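Local coordinates for protein Abbfa_003403 (Acinetobacter baumannii, PDB 4ZXH) that probably activates an amino acid, joins it to a carrier-bound acyl partner and releases the product, as a four-domain nonribosomal peptide synthetase, at residues Gln109-Asp114 and Val140-Ile145; Val534-Asp539 and Ala546-Ile551; Pro938-Arg943 and Pro963-Ser968; Val1291-Asp1296 and Val1306-Gln1311. One frame throughout, in Å; residues are numbered along the deposited sequence.

Contact 1 (Gln109-Asp114 and Val140-Ile145); sequences QLVEQD and VIAFVI. With PX4 (1,2-dimyristoyl-sn-glycero-3-phosphocholine), chain C.
In the condensation domain, V111 on helix 104-115 packs against V140 and A142 on strand 138-146, on the face of the sheet turned away from a bound phosphatidylcholine. The meeting is small and wholly apolar. V111 CG1 lies 4.0 Å from A142 CB, while V111 CG2 is 4.5 Å from V140 CG1, so CG1 makes the closer contact and CG2 only approaches V140. With CG1 anti to the backbone N (chi1 174°), the fork opens onto the sheet; alanine at 142 lets the helix come in over the strand, and the branched valines suit a buried layer. Side chains alternate along the strand, and I141 and F143 therefore line the lipid pocket. I141 CD1 is 3.9 Å from the ester carbonyl oxygen O8 of the lipid, and acyl carbon C34 rests over the centre of the F143 ring, 3.4 Å above its plane, as suits a flat hydrocarbon beside fatty chains. Strand 138-146 runs between strands 127-135 and 40-49, antiparallel to both, with A142 hydrogen-bonded through its backbone to H130 and F143 to V43. The helix is tied to its surroundings by hydrogen bonds between D114 OD2 and Y132 OH and from R395 N to E112 OE2.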
loop_
_atom_site.group_PDB
_atom_site.type_symbol
_atom_site.label_atom_id
_atom_site.label_comp_id
_atom_site.label_asym_id
_atom_site.label_seq_id
_atom_site.Cartn_x
_atom_site.Cartn_y
_atom_site.Cartn_z
ATOM N N GLN A 109 -4.388 29.303 -14.536
ATOM C CA GLN A 109 -3.615 28.073 -14.434
ATOM C C GLN A 109 -2.168 28.412 -14.089
ATOM O O GLN A 109 -1.565 27.778 -13.217
ATOM C CB GLN A 109 -3.695 27.238 -15.719
ATOM C CG GLN A 109 -2.974 25.890 -15.542
ATOM C CD GLN A 109 -3.122 24.909 -16.706
ATOM O OE1 GLN A 109 -3.905 25.115 -17.638
ATOM N NE2 GLN A 109 -2.339 23.835 -16.655
ATOM N N LEU A 110 -1.637 29.441 -14.747
ATOM C CA LEU A 110 -0.280 29.906 -14.490
ATOM C C LEU A 110 -0.044 30.215 -13.012
ATOM O O LEU A 110 0.905 29.711 -12.401
ATOM C CB LEU A 110 0.016 31.146 -15.332
ATOM C CG LEU A 110 1.420 31.730 -15.173
ATOM C CD1 LEU A 110 2.473 30.653 -15.449
ATOM C CD2 LEU A 110 1.625 32.945 -16.079
ATOM N N VAL A 111 -0.913 31.048 -12.454
ATOM C CA VAL A 111 -0.835 31.429 -11.053
ATOM C C VAL A 111 -0.984 30.209 -10.140
ATOM O O VAL A 111 -0.304 30.102 -9.127
ATOM C CB VAL A 111 -1.925 32.518 -10.703
ATOM C CG1 VAL A 111 -1.962 32.828 -9.197
ATOM C CG2 VAL A 111 -1.693 33.819 -11.508
ATOM N N GLU A 112 -1.861 29.275 -10.488
ATOM C CA GLU A 112 -1.946 28.053 -9.695
ATOM C C GLU A 112 -0.608 27.305 -9.741
ATOM O O GLU A 112 -0.061 26.973 -8.691
ATOM C CB GLU A 112 -3.111 27.169 -10.161
ATOM C CG GLU A 112 -4.480 27.680 -9.640
ATOM C CD GLU A 112 -5.693 27.204 -10.456
ATOM O OE1 GLU A 112 -5.502 26.467 -11.454
ATOM O OE2 GLU A 112 -6.841 27.578 -10.097
ATOM N N GLN A 113 -0.046 27.083 -10.931
ATOM C CA GLN A 113 1.215 26.350 -10.994
ATOM C C GLN A 113 2.360 27.128 -10.329
ATOM O O GLN A 113 3.167 26.526 -9.630
ATOM C CB GLN A 113 1.562 25.982 -12.437
ATOM C CG GLN A 113 2.062 24.536 -12.619
ATOM C CD GLN A 113 1.032 23.448 -12.238
ATOM O OE1 GLN A 113 -0.103 23.734 -11.824
ATOM N NE2 GLN A 113 1.441 22.189 -12.389
ATOM N N ASP A 114 2.410 28.448 -10.484
ATOM C CA ASP A 114 3.462 29.238 -9.836
ATOM C C ASP A 114 3.425 29.177 -8.310
ATOM O O ASP A 114 4.459 29.006 -7.665
ATOM C CB ASP A 114 3.382 30.695 -10.276
ATOM C CG ASP A 114 4.041 30.936 -11.616
ATOM O OD1 ASP A 114 4.425 29.941 -12.265
ATOM O OD2 ASP A 114 4.186 32.125 -12.000
ATOM N N VAL A 140 -2.270 41.150 -11.399
ATOM C CA VAL A 140 -2.708 40.113 -10.472
ATOM C C VAL A 140 -1.572 39.862 -9.481
ATOM O O VAL A 140 -0.404 39.765 -9.861
ATOM C CB VAL A 140 -3.094 38.813 -11.191
ATOM C CG1 VAL A 140 -3.432 37.722 -10.191
ATOM C CG2 VAL A 140 -4.267 39.069 -12.130
ATOM N N ILE A 141 -1.913 39.793 -8.204
ATOM C CA ILE A 141 -0.921 39.684 -7.149
ATOM C C ILE A 141 -1.310 38.519 -6.281
ATOM O O ILE A 141 -2.413 38.508 -5.740
ATOM C CB ILE A 141 -0.849 40.954 -6.287
ATOM C CG1 ILE A 141 -0.737 42.187 -7.162
ATOM C CG2 ILE A 141 0.352 40.913 -5.367
ATOM C CD1 ILE A 141 0.572 42.278 -7.919
ATOM N N ALA A 142 -0.423 37.541 -6.138
ATOM C CA ALA A 142 -0.731 36.371 -5.316
ATOM C C ALA A 142 0.286 36.225 -4.202
ATOM O O ALA A 142 1.497 36.163 -4.446
ATOM C CB ALA A 142 -0.778 35.103 -6.163
ATOM N N PHE A 143 -0.222 36.185 -2.975
ATOM C CA PHE A 143 0.595 36.015 -1.792
ATOM C C PHE A 143 0.564 34.550 -1.390
ATOM O O PHE A 143 -0.515 33.990 -1.212
ATOM C CB PHE A 143 0.076 36.881 -0.648
ATOM C CG PHE A 143 0.042 38.339 -0.959
ATOM C CD1 PHE A 143 1.084 39.166 -0.579
ATOM C CD2 PHE A 143 -1.034 38.893 -1.640
ATOM C CE1 PHE A 143 1.058 40.515 -0.862
ATOM C CE2 PHE A 143 -1.057 40.238 -1.930
ATOM C CZ PHE A 143 -0.000 41.044 -1.541
ATOM N N VAL A 144 1.742 33.941 -1.256
ATOM C CA VAL A 144 1.874 32.537 -0.861
ATOM C C VAL A 144 2.592 32.418 0.478
ATOM O O VAL A 144 3.737 32.863 0.609
ATOM C CB VAL A 144 2.676 31.728 -1.872
ATOM C CG1 VAL A 144 2.459 30.265 -1.633
ATOM C CG2 VAL A 144 2.272 32.077 -3.267
ATOM N N ILE A 145 1.937 31.822 1.468
ATOM C CA ILE A 145 2.574 31.633 2.766
ATOM C C ILE A 145 2.469 30.177 3.174
ATOM O O ILE A 145 1.376 29.606 3.179
ATOM C CB ILE A 145 1.930 32.494 3.889
ATOM C CG1 ILE A 145 2.015 33.970 3.584
ATOM C CG2 ILE A 145 2.656 32.283 5.164
ATOM C CD1 ILE A 145 0.763 34.560 2.993
HETATM O O1 PX4 C . 8.041 48.074 -11.678
HETATM O O2 PX4 C . 5.966 48.364 -13.230
HETATM P P1 PX4 C . 6.663 48.651 -11.921
HETATM O O3 PX4 C . 6.664 50.248 -11.676
HETATM C C1 PX4 C . 7.788 51.101 -11.906
HETATM C C2 PX4 C . 7.316 52.556 -11.815
HETATM N N1 PX4 C . 8.428 53.532 -11.807
HETATM C C3 PX4 C . 9.506 53.108 -12.717
HETATM C C4 PX4 C . 7.917 54.844 -12.242
HETATM C C5 PX4 C . 8.957 53.674 -10.442
HETATM O O4 PX4 C . 5.686 48.205 -10.712
HETATM C C6 PX4 C . 4.430 47.543 -10.894
HETATM C C7 PX4 C . 4.169 46.669 -9.672
HETATM C C8 PX4 C . 5.551 46.222 -9.200
HETATM O O5 PX4 C . 5.445 45.389 -8.050
HETATM C C9 PX4 C . 6.461 45.405 -7.004
HETATM O O6 PX4 C . 7.338 46.251 -7.011
HETATM C C10 PX4 C . 6.411 44.375 -5.905
HETATM C C11 PX4 C . 5.872 44.976 -4.615
HETATM C C12 PX4 C . 4.646 44.197 -4.165
HETATM C C13 PX4 C . 4.634 44.106 -2.646
HETATM C C14 PX4 C . 3.332 44.662 -2.091
HETATM C C15 PX4 C . 3.515 44.930 -0.609
HETATM C C16 PX4 C . 2.490 44.149 0.189
HETATM C C17 PX4 C . 2.821 44.198 1.668
HETATM C C18 PX4 C . 3.735 43.034 2.047
HETATM C C19 PX4 C . 2.989 41.943 2.797
HETATM C C20 PX4 C . 3.747 40.624 2.690
HETATM C C21 PX4 C . 3.074 39.540 3.532
HETATM C C22 PX4 C . 3.297 38.141 2.978
HETATM O O7 PX4 C . 3.503 47.408 -8.634
HETATM C C23 PX4 C . 2.357 46.692 -8.059
HETATM O O8 PX4 C . 1.798 45.876 -8.766
HETATM C C24 PX4 C . 1.897 46.945 -6.620
HETATM C C25 PX4 C . 0.663 46.151 -6.158
HETATM C C26 PX4 C . 0.373 46.314 -4.654
HETATM C C27 PX4 C . -0.797 45.442 -4.156
HETATM C C28 PX4 C . -1.138 45.628 -2.674
HETATM C C29 PX4 C . -2.305 44.750 -2.188
HETATM C C30 PX4 C . -2.677 44.989 -0.717
HETATM C C31 PX4 C . -3.241 43.770 0.053
HETATM C C32 PX4 C . -2.114 42.817 0.482
HETATM C C33 PX4 C . -2.425 41.860 1.642
HETATM C C34 PX4 C . -1.463 40.668 1.661
HETATM C C35 PX4 C . -1.155 40.069 3.036
HETATM C C36 PX4 C . -1.554 38.603 3.121
#

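Contact 2 (Val534-Asp539 and Ala546-Ile551); sequences VGLMLD and AAILGI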
loop_
_atom_site.group_PDB
_atom_site.type_symbol
_atom_site.label_atom_id
_atom_site.label_comp_id
_atom_site.label_asym_id
_atom_site.label_seq_id
_atom_site.Cartn_x
_atom_site.Cartn_y
_atom_site.Cartn_z
ATOM N N VAL A 534 -31.226 -36.967 -20.316
ATOM C CA VAL A 534 -30.267 -37.935 -20.843
ATOM C C VAL A 534 -28.852 -37.618 -20.392
ATOM O O VAL A 534 -28.299 -36.564 -20.739
ATOM C CB VAL A 534 -30.310 -37.979 -22.370
ATOM C CG1 VAL A 534 -29.139 -38.774 -22.925
ATOM C CG2 VAL A 534 -31.637 -38.549 -22.824
ATOM N N GLY A 535 -28.278 -38.525 -19.604
ATOM C CA GLY A 535 -26.888 -38.410 -19.195
ATOM C C GLY A 535 -25.982 -38.481 -20.408
ATOM O O GLY A 535 -26.195 -39.288 -21.313
ATOM N N LEU A 536 -24.975 -37.624 -20.442
ATOM C CA LEU A 536 -24.057 -37.597 -21.568
ATOM C C LEU A 536 -22.619 -37.755 -21.100
ATOM O O LEU A 536 -22.052 -36.836 -20.501
ATOM C CB LEU A 536 -24.216 -36.300 -22.345
ATOM C CG LEU A 536 -23.390 -36.214 -23.621
ATOM C CD1 LEU A 536 -23.681 -37.408 -24.520
ATOM C CD2 LEU A 536 -23.720 -34.896 -24.322
ATOM N N MET A 537 -22.038 -38.922 -21.373
ATOM C CA MET A 537 -20.684 -39.238 -20.930
ATOM C C MET A 537 -19.803 -39.584 -22.130
ATOM O O MET A 537 -19.641 -40.764 -22.459
ATOM C CB MET A 537 -20.712 -40.396 -19.925
ATOM C CG MET A 537 -19.438 -40.577 -19.123
ATOM S SD MET A 537 -19.428 -42.042 -18.059
ATOM C CE MET A 537 -20.597 -41.587 -16.792
ATOM N N LEU A 538 -19.234 -38.558 -22.772
ATOM C CA LEU A 538 -18.441 -38.738 -23.999
ATOM C C LEU A 538 -16.998 -38.237 -23.914
ATOM O O LEU A 538 -16.670 -37.418 -23.060
ATOM C CB LEU A 538 -19.123 -38.027 -25.171
ATOM C CG LEU A 538 -20.516 -38.503 -25.581
ATOM C CD1 LEU A 538 -20.933 -37.868 -26.904
ATOM C CD2 LEU A 538 -20.579 -40.025 -25.658
ATOM N N ASP A 539 -16.148 -38.738 -24.812
ATOM C CA ASP A 539 -14.823 -38.158 -25.062
ATOM C C ASP A 539 -14.949 -37.061 -26.103
ATOM O O ASP A 539 -15.920 -37.026 -26.856
ATOM C CB ASP A 539 -13.826 -39.207 -25.549
ATOM C CG ASP A 539 -13.135 -39.935 -24.412
ATOM O OD1 ASP A 539 -12.970 -39.328 -23.332
ATOM O OD2 ASP A 539 -12.755 -41.118 -24.597
ATOM N N ALA A 546 -22.734 -33.505 -32.275
ATOM C CA ALA A 546 -23.853 -34.282 -32.813
ATOM C C ALA A 546 -24.721 -34.897 -31.697
ATOM O O ALA A 546 -25.944 -34.971 -31.818
ATOM C CB ALA A 546 -23.338 -35.360 -33.742
ATOM N N ALA A 547 -24.098 -35.317 -30.601
ATOM C CA ALA A 547 -24.848 -35.888 -29.486
ATOM C C ALA A 547 -25.782 -34.851 -28.869
ATOM O O ALA A 547 -26.945 -35.146 -28.591
ATOM C CB ALA A 547 -23.900 -36.450 -28.431
ATOM N N ILE A 548 -25.270 -33.640 -28.650
ATOM C CA ILE A 548 -26.090 -32.561 -28.111
ATOM C C ILE A 548 -27.341 -32.384 -28.963
ATOM O O ILE A 548 -28.465 -32.413 -28.460
ATOM C CB ILE A 548 -25.348 -31.208 -28.077
ATOM C CG1 ILE A 548 -23.978 -31.315 -27.388
ATOM C CG2 ILE A 548 -26.233 -30.142 -27.461
ATOM C CD1 ILE A 548 -23.970 -31.121 -25.915
ATOM N N LEU A 549 -27.143 -32.208 -30.264
ATOM C CA LEU A 549 -28.262 -31.870 -31.130
ATOM C C LEU A 549 -29.194 -33.050 -31.314
ATOM O O LEU A 549 -30.393 -32.864 -31.487
ATOM C CB LEU A 549 -27.760 -31.363 -32.479
ATOM C CG LEU A 549 -27.039 -30.008 -32.424
ATOM C CD1 LEU A 549 -26.363 -29.669 -33.733
ATOM C CD2 LEU A 549 -28.032 -28.923 -32.058
ATOM N N GLY A 550 -28.646 -34.261 -31.262
ATOM C CA GLY A 550 -29.448 -35.469 -31.407
ATOM C C GLY A 550 -30.391 -35.589 -30.231
ATOM O O GLY A 550 -31.593 -35.813 -30.404
ATOM N N ILE A 551 -29.842 -35.413 -29.030
ATOM C CA ILE A 551 -30.629 -35.446 -27.804
ATOM C C ILE A 551 -31.726 -34.386 -27.835
ATOM O O ILE A 551 -32.868 -34.640 -27.461
ATOM C CB ILE A 551 -29.745 -35.230 -26.581
ATOM C CG1 ILE A 551 -28.820 -36.425 -26.378
ATOM C CG2 ILE A 551 -30.596 -35.040 -25.342
ATOM C CD1 ILE A 551 -27.634 -36.096 -25.500
#
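Strand 534-537 and helix 546-551, which meet through V534, L536, A547, I548 and I551, run almost antiparallel, at 173°, with their axes 10.5 Å apart at closest. That is the geometry of a beta-alpha-beta unit: strand 533-537 leads into helix 543-553, which returns the chain to strand 557-560, the parallel neighbour in a four-stranded sheet of the adenylation domain. Every other strand residue faces the helix. V534 and I551 reach toward each other tip to tip, V534 CG1 lying 4.0 Å from I551 CD1. Two residues further along the strand, L536 divides its work between its two methyls. Its CG stands anti to the backbone N (chi1 -175°), which extends the side chain toward the helix; CD1 then meets A547 CB at 4.0 Å, and CD2 meets I548 CD1 at 4.1 Å, the two side chains crossing at about a right angle. I548 begins by pointing away from the strand, and its long branch brings the end methyl back. Beta-branched and leucine side chains fill this buried layer, and the small A547 makes room for two leucines at once. L583 of strand 581-584 also borders V534, L536 and I551, while L523 of helix 509-525 touches I551. Two residues on from L536, L538 also reaches the helix, its CD1 resting 3.6 Å from A547 CB.

Contact 3 (Pro938-Arg943 and Pro963-Ser968); sequences PSAFIR and PIFEQS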
loop_
_atom_site.group_PDB
_atom_site.type_symbol
_atom_site.label_atom_id
_atom_site.label_comp_id
_atom_site.label_asym_id
_atom_site.label_seq_id
_atom_site.Cartn_x
_atom_site.Cartn_y
_atom_site.Cartn_z
ATOM N N PRO A 938 1.445 -8.402 2.475
ATOM C CA PRO A 938 1.113 -9.707 3.066
ATOM C C PRO A 938 1.987 -10.066 4.249
ATOM O O PRO A 938 3.159 -9.693 4.290
ATOM C CB PRO A 938 1.339 -10.683 1.908
ATOM C CG PRO A 938 1.059 -9.876 0.705
ATOM C CD PRO A 938 1.626 -8.507 1.019
ATOM N N SER A 939 1.406 -10.780 5.205
ATOM C CA SER A 939 2.139 -11.252 6.375
ATOM C C SER A 939 2.802 -12.612 6.123
ATOM O O SER A 939 3.598 -13.051 6.941
ATOM C CB SER A 939 1.213 -11.364 7.581
ATOM O OG SER A 939 0.350 -10.250 7.663
ATOM N N ALA A 940 2.471 -13.270 5.005
ATOM C CA ALA A 940 3.029 -14.590 4.688
ATOM C C ALA A 940 3.139 -14.847 3.180
ATOM O O ALA A 940 2.295 -14.425 2.395
ATOM C CB ALA A 940 2.208 -15.679 5.346
ATOM N N PHE A 941 4.209 -15.533 2.798
ATOM C CA PHE A 941 4.509 -15.842 1.403
ATOM C C PHE A 941 4.766 -17.327 1.292
ATOM O O PHE A 941 5.561 -17.878 2.041
ATOM C CB PHE A 941 5.723 -15.053 0.912
ATOM C CG PHE A 941 5.498 -13.566 0.870
ATOM C CD1 PHE A 941 5.193 -12.929 -0.329
ATOM C CD2 PHE A 941 5.582 -12.802 2.035
ATOM C CE1 PHE A 941 4.981 -11.546 -0.369
ATOM C CE2 PHE A 941 5.362 -11.420 2.007
ATOM C CZ PHE A 941 5.061 -10.789 0.803
ATOM N N ILE A 942 4.072 -17.976 0.374
ATOM C CA ILE A 942 4.193 -19.406 0.186
ATOM C C ILE A 942 4.456 -19.681 -1.291
ATOM O O ILE A 942 3.716 -19.194 -2.151
ATOM C CB ILE A 942 2.910 -20.134 0.645
ATOM C CG1 ILE A 942 2.656 -19.882 2.123
ATOM C CG2 ILE A 942 2.994 -21.628 0.396
ATOM C CD1 ILE A 942 1.305 -20.386 2.562
ATOM N N ARG A 943 5.506 -20.439 -1.597
ATOM C CA ARG A 943 5.732 -20.849 -2.983
ATOM C C ARG A 943 4.998 -22.142 -3.290
ATOM O O ARG A 943 4.964 -23.059 -2.481
ATOM C CB ARG A 943 7.216 -21.007 -3.275
ATOM C CG ARG A 943 7.571 -21.117 -4.752
ATOM C CD ARG A 943 9.073 -21.138 -4.894
ATOM N NE ARG A 943 9.579 -21.333 -6.252
ATOM C CZ ARG A 943 10.882 -21.330 -6.547
ATOM N NH1 ARG A 943 11.780 -21.152 -5.579
ATOM N NH2 ARG A 943 11.298 -21.512 -7.795
ATOM N N PRO A 963 -2.007 -21.239 5.587
ATOM C CA PRO A 963 -0.720 -20.679 6.001
ATOM C C PRO A 963 -0.469 -20.906 7.485
ATOM O O PRO A 963 -1.422 -20.955 8.261
ATOM C CB PRO A 963 -0.881 -19.185 5.710
ATOM C CG PRO A 963 -2.323 -18.952 5.929
ATOM C CD PRO A 963 -3.022 -20.187 5.405
ATOM N N ILE A 964 0.797 -21.045 7.854
ATOM C CA ILE A 964 1.215 -20.969 9.240
ATOM C C ILE A 964 1.970 -19.657 9.482
ATOM O O ILE A 964 3.139 -19.522 9.130
ATOM C CB ILE A 964 2.089 -22.157 9.591
ATOM C CG1 ILE A 964 1.324 -23.449 9.327
ATOM C CG2 ILE A 964 2.543 -22.076 11.006
ATOM C CD1 ILE A 964 2.179 -24.695 9.496
ATOM N N PHE A 965 1.296 -18.677 10.064
ATOM C CA PHE A 965 1.903 -17.355 10.277
ATOM C C PHE A 965 2.989 -17.299 11.354
ATOM O O PHE A 965 2.810 -17.842 12.444
ATOM C CB PHE A 965 0.831 -16.333 10.650
ATOM C CG PHE A 965 -0.146 -16.046 9.559
ATOM C CD1 PHE A 965 0.211 -15.248 8.480
ATOM C CD2 PHE A 965 -1.430 -16.563 9.608
ATOM C CE1 PHE A 965 -0.707 -14.973 7.463
ATOM C CE2 PHE A 965 -2.344 -16.290 8.595
ATOM C CZ PHE A 965 -1.983 -15.490 7.529
ATOM N N GLU A 966 4.096 -16.619 11.041
ATOM C CA GLU A 966 5.059 -16.170 12.050
ATOM C C GLU A 966 4.339 -15.306 13.090
ATOM O O GLU A 966 3.643 -14.353 12.732
ATOM C CB GLU A 966 6.198 -15.367 11.409
ATOM C CG GLU A 966 7.265 -16.193 10.674
ATOM C CD GLU A 966 8.405 -15.332 10.097
ATOM O OE1 GLU A 966 8.824 -14.356 10.767
ATOM O OE2 GLU A 966 8.891 -15.638 8.980
ATOM N N GLN A 967 4.490 -15.629 14.371
ATOM C CA GLN A 967 3.787 -14.878 15.415
ATOM C C GLN A 967 4.694 -13.816 16.050
ATOM O O GLN A 967 4.239 -12.964 16.813
ATOM C CB GLN A 967 3.239 -15.827 16.489
ATOM N N SER A 968 5.979 -13.870 15.716
ATOM C CA SER A 968 6.960 -12.929 16.248
ATOM C C SER A 968 8.171 -12.877 15.329
ATOM O O SER A 968 8.427 -13.826 14.586
ATOM C CB SER A 968 7.382 -13.330 17.667
ATOM O OG SER A 968 8.410 -12.488 18.161
#
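S939 starts the contact with its CB, 4.1 Å from F965 CE1; hydroxyl-bearing and exposed, it suits the solvent-facing end of the contact. A940 follows with a closer approach, its CB 3.7 Å from F965 CE1 and equally near CD1, the methyl coming at the ring obliquely. The single methyl of alanine lets the phenyl come in close, and the F965 ring is brought round to this methyl by CG standing anti to the carbonyl carbon (chi1 -66°). Strand 940-943 is an outer strand of the three-stranded mixed sheet in the C-terminal part of the adenylation enzyme, paired in parallel with strand 907-916. The segment 963-968, part of the loop that runs on toward helix 977-990, lies against one face of that sheet, where P963 and F965 both touch V911. F941 alternates to the other face and packs on L928 and K925 of helix 921-931. I942 returns to the loop side, its CD1 4.0 Å from P963 CB, and the two side chains cross at about a right angle; the rigid, apolar proline offers the isoleucine methyl its CA and CB. P963 CB also lies over one face of the F965 ring, 4.2 Å above its plane and offset toward the rim.

Contact 4 (Val1291-Asp1296 and Val1306-Gln1311); sequences VDLPGD and VVAVAQ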
loop_
_atom_site.group_PDB
_atom_site.type_symbol
_atom_site.label_atom_id
_atom_site.label_comp_id
_atom_site.label_asym_id
_atom_site.label_seq_id
_atom_site.Cartn_x
_atom_site.Cartn_y
_atom_site.Cartn_z
ATOM N N VAL A 1291 39.827 -11.024 39.133
ATOM C CA VAL A 1291 38.494 -11.477 39.526
ATOM C C VAL A 1291 38.084 -12.591 38.574
ATOM O O VAL A 1291 38.040 -12.390 37.362
ATOM C CB VAL A 1291 37.432 -10.317 39.483
ATOM C CG1 VAL A 1291 36.032 -10.834 39.708
ATOM C CG2 VAL A 1291 37.740 -9.243 40.503
ATOM N N ASP A 1292 37.801 -13.770 39.116
ATOM C CA ASP A 1292 37.446 -14.924 38.292
ATOM C C ASP A 1292 35.919 -15.071 38.168
ATOM O O ASP A 1292 35.218 -15.277 39.158
ATOM C CB ASP A 1292 38.073 -16.209 38.862
ATOM C CG ASP A 1292 39.609 -16.177 38.863
ATOM O OD1 ASP A 1292 40.195 -15.293 38.196
ATOM O OD2 ASP A 1292 40.235 -17.043 39.524
ATOM N N LEU A 1293 35.424 -14.990 36.937
ATOM C CA LEU A 1293 33.995 -14.953 36.655
ATOM C C LEU A 1293 33.577 -16.071 35.709
ATOM O O LEU A 1293 34.332 -16.438 34.827
ATOM C CB LEU A 1293 33.629 -13.595 36.042
ATOM C CG LEU A 1293 33.728 -12.392 36.962
ATOM C CD1 LEU A 1293 33.084 -11.198 36.305
ATOM C CD2 LEU A 1293 33.024 -12.721 38.248
ATOM N N PRO A 1294 32.361 -16.599 35.868
ATOM C CA PRO A 1294 31.819 -17.617 34.951
ATOM C C PRO A 1294 31.946 -17.259 33.472
ATOM O O PRO A 1294 31.812 -16.093 33.107
ATOM C CB PRO A 1294 30.346 -17.690 35.348
ATOM C CG PRO A 1294 30.357 -17.345 36.797
ATOM C CD PRO A 1294 31.416 -16.278 36.947
ATOM N N GLY A 1295 32.207 -18.271 32.644
ATOM C CA GLY A 1295 32.277 -18.121 31.197
ATOM C C GLY A 1295 33.641 -18.528 30.680
ATOM O O GLY A 1295 34.574 -18.713 31.476
ATOM N N ASP A 1296 33.766 -18.689 29.360
ATOM C CA ASP A 1296 35.078 -18.950 28.753
ATOM C C ASP A 1296 35.529 -17.697 28.030
ATOM O O ASP A 1296 34.929 -16.638 28.214
ATOM C CB ASP A 1296 35.055 -20.159 27.806
ATOM C CG ASP A 1296 34.028 -20.037 26.684
ATOM O OD1 ASP A 1296 33.856 -18.953 26.082
ATOM O OD2 ASP A 1296 33.387 -21.060 26.378
ATOM N N VAL A 1306 27.973 -11.622 31.133
ATOM C CA VAL A 1306 28.618 -10.324 31.065
ATOM C C VAL A 1306 28.021 -9.341 32.079
ATOM O O VAL A 1306 28.635 -8.332 32.410
ATOM C CB VAL A 1306 28.556 -9.747 29.631
ATOM C CG1 VAL A 1306 27.208 -9.085 29.358
ATOM C CG2 VAL A 1306 29.711 -8.782 29.417
ATOM N N VAL A 1307 26.845 -9.641 32.606
ATOM C CA VAL A 1307 26.288 -8.789 33.651
ATOM C C VAL A 1307 27.210 -8.721 34.861
ATOM O O VAL A 1307 27.457 -7.640 35.392
ATOM C CB VAL A 1307 24.900 -9.269 34.122
ATOM C CG1 VAL A 1307 24.318 -8.264 35.116
ATOM C CG2 VAL A 1307 23.970 -9.474 32.926
ATOM N N ALA A 1308 27.715 -9.872 35.295
ATOM C CA ALA A 1308 28.610 -9.927 36.444
ATOM C C ALA A 1308 29.907 -9.178 36.134
ATOM O O ALA A 1308 30.558 -8.631 37.024
ATOM C CB ALA A 1308 28.890 -11.363 36.836
ATOM N N VAL A 1309 30.264 -9.120 34.860
ATOM C CA VAL A 1309 31.443 -8.360 34.445
ATOM C C VAL A 1309 31.219 -6.863 34.621
ATOM O O VAL A 1309 32.056 -6.171 35.195
ATOM C CB VAL A 1309 31.806 -8.651 32.983
ATOM C CG1 VAL A 1309 32.939 -7.759 32.540
ATOM C CG2 VAL A 1309 32.151 -10.119 32.821
ATOM N N ALA A 1310 30.084 -6.374 34.127
ATOM C CA ALA A 1310 29.714 -4.967 34.279
ATOM C C ALA A 1310 29.703 -4.566 35.735
ATOM O O ALA A 1310 30.260 -3.522 36.103
ATOM C CB ALA A 1310 28.340 -4.685 33.652
ATOM N N GLN A 1311 29.068 -5.395 36.565
ATOM C CA GLN A 1311 28.992 -5.113 37.996
ATOM C C GLN A 1311 30.384 -5.017 38.597
ATOM O O GLN A 1311 30.633 -4.162 39.434
ATOM C CB GLN A 1311 28.181 -6.183 38.712
ATOM C CG GLN A 1311 26.679 -6.069 38.521
ATOM C CD GLN A 1311 26.073 -5.002 39.396
ATOM O OE1 GLN A 1311 25.704 -3.936 38.922
ATOM N NE2 GLN A 1311 25.978 -5.280 40.689
#
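L1293 lays its CD1 methyl over the helix surface made by A1308 and V1309. CD1 is 3.8 Å from V1309 CG2 and 4.2 Å from A1308 CB, and it also lies 3.7 Å from the carbonyl oxygen A1308 O. The leucine has CG anti to the carbonyl carbon (chi1 -69°), which directs its fork at the helix, and its side chain passes V1309 at a slant. Alanine at 1308 keeps the helix surface low enough for the leucine to lie across it; V1309, which is buried and also touches I1300, supplies a branched surface. L1293 ends strand 1288-1293, an outermost strand of the thioesterase sheet, paired in parallel with strand 1262-1267, and helix 1303-1316 packs beside it, as is usual in the alpha/beta-hydrolase fold. After the strand the chain turns at G1295, whose backbone (phi 121°, psi 167°) leaves no room for a CB beside the preceding carbonyl oxygen; its N is hydrogen-bonded to D1269 OD2. T1312 OG1 hydrogen-bonds to A1308 O and T1312 also touches L1293. With no hydrogen bond across, the two segments meet by van der Waals contact alone, and any hydrophobic gain is probably partial, because L1293 and A1308 are still partly exposed.

How the contacts relate
The four contacts lie in series along the chain and none touches another; the nearest pair, contacts 3 and 4, still leave about 22 Å between closest atoms. Contacts 1 and 2 are buried, contact 4 is partly so, and contact 3 lies at the surface. Contacts 1, 2 and 4 each set a helix against a strand, in the condensation, adenylation and thioesterase domains respectively, whereas contact 3 sets a loop against an edge strand. None has a hydrogen bond across it. Aliphatic side chains do the work in the three helix contacts; the surface contact brings in a phenyl ring, a proline and a serine. Contact 1 alone backs onto a bound lipid.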